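Local coordinates for EreC (Klebsiella pneumoniae, PDB 6XCQ), which is an erythromycin esterase that probably hydrolyses the macrolide lactone ring, thereby giving resistance to these antibiotics, at residues L86-D91 with S146-Q151. The protein carries 1 engineered substitution. Residues are numbered along the deposited sequence; the frame is centred on the assembly and turned at random.
Sequences LVERHD and SGRKLQ
Arg148 and Leu150 reach across to Val87 and Glu88 in the last turn of helix 73-90, at one end of the mixed sheet of this esterase. There the parallel neighbours 94-97 and 151-154, the latter outermost, are joined through helices 101-112 and 126-146 in a beta-alpha-beta crossover, and the contact links the two helix-to-strand connections leading into them. Ser146, the last residue of helix 126-146, accepts from Arg148 N through OG at 3.1 Å in an ST turn; the same OG is hydrogen-bonded to Tyr142 O. Gly147, just after the helix, leaves helical geometry with a positive phi. Arg148 is stretched out (chi2 168°, chi3 167°), which carries its guanidinium past Val87 to the helix and sets CD 3.9 Å from Val87 CG1. Glu88, running transverse to the arginine, lays CG over one guanidinium face, 3.2 Å above the plane. Its carboxylate is nearly parallel to the guanidinium, 7° apart, but OE2 stays 4.3 Å from Arg148 NE, well out of that plane, and any attraction is probably long-range only; OE2 is held instead by an Arg84 salt bridge and the Tyr142 hydroxyl. No direct hydrogen bond joins the segments, but a water in the guanidinium plane accepts from Arg148 NH1 at 2.7 Å and donates to Glu88 O at 2.9 Å. Leu150, which also packs on Leu143 and Ile95, offers Val87 an apolar surface, with CD2 3.8 Å from Val87 CG2.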
ATOM      1  N   LEU A  86      -8.947  12.846   9.570  1.00 20.43           N
ATOM      2  CA  LEU A  86      -9.759  12.579   8.386  1.00 18.89           C
ATOM      3  C   LEU A  86     -11.075  11.915   8.767  1.00 19.28           C
ATOM      4  O   LEU A  86     -12.128  12.220   8.187  1.00 21.01           O
ATOM      5  CB  LEU A  86      -8.982  11.706   7.403  1.00 18.46           C
ATOM      6  CG  LEU A  86      -7.776  12.380   6.752  1.00 22.21           C
ATOM      7  CD1 LEU A  86      -6.893  11.358   6.014  1.00 15.84           C
ATOM      8  CD2 LEU A  86      -8.261  13.479   5.837  1.00 18.79           C
ATOM      9  N   VAL A  87     -11.042  11.020   9.751  1.00 16.13           N
ATOM     10  CA  VAL A  87     -12.259  10.340  10.174  1.00 20.87           C
ATOM     11  C   VAL A  87     -13.169  11.302  10.924  1.00 26.71           C
ATOM     12  O   VAL A  87     -14.345  11.470  10.578  1.00 28.38           O
ATOM     13  CB  VAL A  87     -11.922   9.104  11.024  1.00 22.61           C
ATOM     14  CG1 VAL A  87     -13.175   8.612  11.759  1.00 26.64           C
ATOM     15  CG2 VAL A  87     -11.362   8.014  10.142  1.00 21.81           C
ATOM     16  N   GLU A  88     -12.634  11.973  11.941  1.00 21.25           N
ATOM     17  CA  GLU A  88     -13.498  12.735  12.834  1.00 22.56           C
ATOM     18  C   GLU A  88     -13.887  14.093  12.284  1.00 20.86           C
ATOM     19  O   GLU A  88     -14.911  14.643  12.708  1.00 28.33           O
ATOM     20  CB  GLU A  88     -12.839  12.903  14.194  1.00 24.33           C
ATOM     21  CG  GLU A  88     -12.604  11.598  14.875  1.00 27.25           C
ATOM     22  CD  GLU A  88     -11.898  11.791  16.183  1.00 29.49           C
ATOM     23  OE1 GLU A  88     -11.899  12.940  16.663  1.00 29.74           O
ATOM     24  OE2 GLU A  88     -11.331  10.817  16.710  1.00 29.88           O
ATOM     25  N   ARG A  89     -13.125  14.648  11.346  1.00 21.79           N
ATOM     26  CA  ARG A  89     -13.447  15.977  10.854  1.00 25.67           C
ATOM     27  C   ARG A  89     -13.874  16.009   9.401  1.00 34.22           C
ATOM     28  O   ARG A  89     -14.490  16.995   8.986  1.00 26.59           O
ATOM     29  CB  ARG A  89     -12.259  16.928  11.053  1.00 28.41           C
ATOM     30  CG  ARG A  89     -11.995  17.218  12.515  1.00 34.24           C
ATOM     31  CD  ARG A  89     -13.151  18.008  13.146  1.00 43.31           C
ATOM     32  NE  ARG A  89     -12.818  18.468  14.494  1.00 50.76           N
ATOM     33  CZ  ARG A  89     -12.122  19.569  14.759  1.00 49.21           C
ATOM     34  NH1 ARG A  89     -11.695  20.347  13.769  1.00 56.93           N
ATOM     35  NH2 ARG A  89     -11.861  19.899  16.018  1.00 56.01           N
ATOM     36  N   HIS A  90     -13.590  14.960   8.628  1.00 25.80           N
ATOM     37  CA  HIS A  90     -14.003  14.909   7.234  1.00 26.35           C
ATOM     38  C   HIS A  90     -14.725  13.612   6.885  1.00 18.78           C
ATOM     39  O   HIS A  90     -14.971  13.355   5.698  1.00 26.03           O
ATOM     40  CB  HIS A  90     -12.791  15.126   6.318  1.00 21.78           C
ATOM     41  CG  HIS A  90     -12.219  16.508   6.405  1.00 29.93           C
ATOM     42  ND1 HIS A  90     -12.751  17.574   5.715  1.00 25.73           N
ATOM     43  CD2 HIS A  90     -11.167  17.002   7.105  1.00 28.91           C
ATOM     44  CE1 HIS A  90     -12.057  18.665   5.987  1.00 37.38           C
ATOM     45  NE2 HIS A  90     -11.086  18.344   6.824  1.00 30.04           N
ATOM     46  N   ASP A  91     -15.061  12.785   7.880  1.00 24.06           N
ATOM     47  CA  ASP A  91     -15.960  11.634   7.697  1.00 21.30           C
ATOM     48  C   ASP A  91     -15.402  10.567   6.758  1.00 28.27           C
ATOM     49  O   ASP A  91     -16.163   9.884   6.060  1.00 25.07           O
ATOM     50  CB  ASP A  91     -17.335  12.088   7.201  1.00 34.41           C
ATOM     51  CG  ASP A  91     -18.282  12.400   8.334  1.00 54.05           C
ATOM     52  OD1 ASP A  91     -18.651  11.462   9.073  1.00 54.12           O
ATOM     53  OD2 ASP A  91     -18.644  13.586   8.487  1.00 57.54           O
ATOM     54  N   SER A 146     -14.000   4.666  20.582  1.00 38.38           N
ATOM     55  CA  SER A 146     -14.762   5.745  19.971  1.00 30.95           C
ATOM     56  C   SER A 146     -16.128   5.302  19.468  1.00 40.34           C
ATOM     57  O   SER A 146     -16.968   6.160  19.178  1.00 42.51           O
ATOM     58  CB  SER A 146     -13.973   6.353  18.813  1.00 39.58           C
ATOM     59  OG  SER A 146     -14.109   5.552  17.651  1.00 31.29           O
ATOM     60  N   GLY A 147     -16.373   3.999  19.360  1.00 37.38           N
ATOM     61  CA  GLY A 147     -17.594   3.498  18.762  1.00 31.22           C
ATOM     62  C   GLY A 147     -17.701   3.688  17.266  1.00 36.23           C
ATOM     63  O   GLY A 147     -18.738   3.352  16.695  1.00 32.90           O
ATOM     64  N   ARG A 148     -16.671   4.217  16.609  1.00 34.23           N
ATOM     65  CA  ARG A 148     -16.729   4.448  15.175  1.00 35.40           C
ATOM     66  C   ARG A 148     -16.474   3.149  14.404  1.00 38.44           C
ATOM     67  O   ARG A 148     -16.086   2.118  14.963  1.00 33.72           O
ATOM     68  CB  ARG A 148     -15.728   5.530  14.768  1.00 33.37           C
ATOM     69  CG  ARG A 148     -15.963   6.871  15.458  1.00 41.41           C
ATOM     70  CD  ARG A 148     -14.800   7.840  15.258  1.00 33.84           C
ATOM     71  NE  ARG A 148     -15.137   9.208  15.650  1.00 39.53           N
ATOM     72  CZ  ARG A 148     -15.865  10.038  14.905  1.00 33.40           C
ATOM     73  NH1 ARG A 148     -16.115  11.269  15.327  1.00 38.41           N
ATOM     74  NH2 ARG A 148     -16.340   9.636  13.734  1.00 28.90           N
ATOM     75  N   LYS A 149     -16.719   3.209  13.098  1.00 26.09           N
ATOM     76  CA  LYS A 149     -16.589   2.050  12.230  1.00 38.82           C
ATOM     77  C   LYS A 149     -15.905   2.460  10.935  1.00 32.30           C
ATOM     78  O   LYS A 149     -16.221   3.506  10.359  1.00 32.03           O
ATOM     79  CB  LYS A 149     -17.959   1.419  11.924  1.00 42.76           C
ATOM     80  CG  LYS A 149     -18.717   0.907  13.156  1.00 45.75           C
ATOM     81  CD  LYS A 149     -18.166  -0.437  13.644  1.00 46.79           C
ATOM     82  CE  LYS A 149     -19.186  -1.207  14.485  1.00 43.00           C
ATOM     83  NZ  LYS A 149     -19.612  -0.450  15.706  1.00 43.55           N
ATOM     84  N   LEU A 150     -14.974   1.622  10.483  1.00 26.68           N
ATOM     85  CA  LEU A 150     -14.207   1.832   9.265  1.00 29.33           C
ATOM     86  C   LEU A 150     -14.131   0.538   8.473  1.00 23.68           C
ATOM     87  O   LEU A 150     -13.997  -0.544   9.046  1.00 28.04           O
ATOM     88  CB  LEU A 150     -12.782   2.294   9.566  1.00 27.37           C
ATOM     89  CG  LEU A 150     -12.562   3.637  10.250  1.00 35.89           C
ATOM     90  CD1 LEU A 150     -11.061   3.891  10.375  1.00 25.30           C
ATOM     91  CD2 LEU A 150     -13.243   4.746   9.465  1.00 35.26           C
ATOM     92  N   GLN A 151     -14.184   0.662   7.156  1.00 23.22           N
ATOM     93  CA  GLN A 151     -13.970  -0.463   6.260  1.00 25.52           C
ATOM     94  C   GLN A 151     -12.476  -0.602   5.968  1.00 24.82           C
ATOM     95  O   GLN A 151     -11.828   0.361   5.554  1.00 26.31           O
ATOM     96  CB  GLN A 151     -14.757  -0.245   4.965  1.00 18.32           C
ATOM     97  CG  GLN A 151     -14.773  -1.416   3.983  1.00 36.76           C
ATOM     98  CD  GLN A 151     -15.588  -1.101   2.728  1.00 40.15           C
ATOM     99  OE1 GLN A 151     -16.351  -0.132   2.700  1.00 41.98           O
ATOM    100  NE2 GLN A 151     -15.422  -1.912   1.685  1.00 36.70           N
TER
HETATM  101  O   HOH W   1     -17.224  13.193  13.741  1.00 45.22           O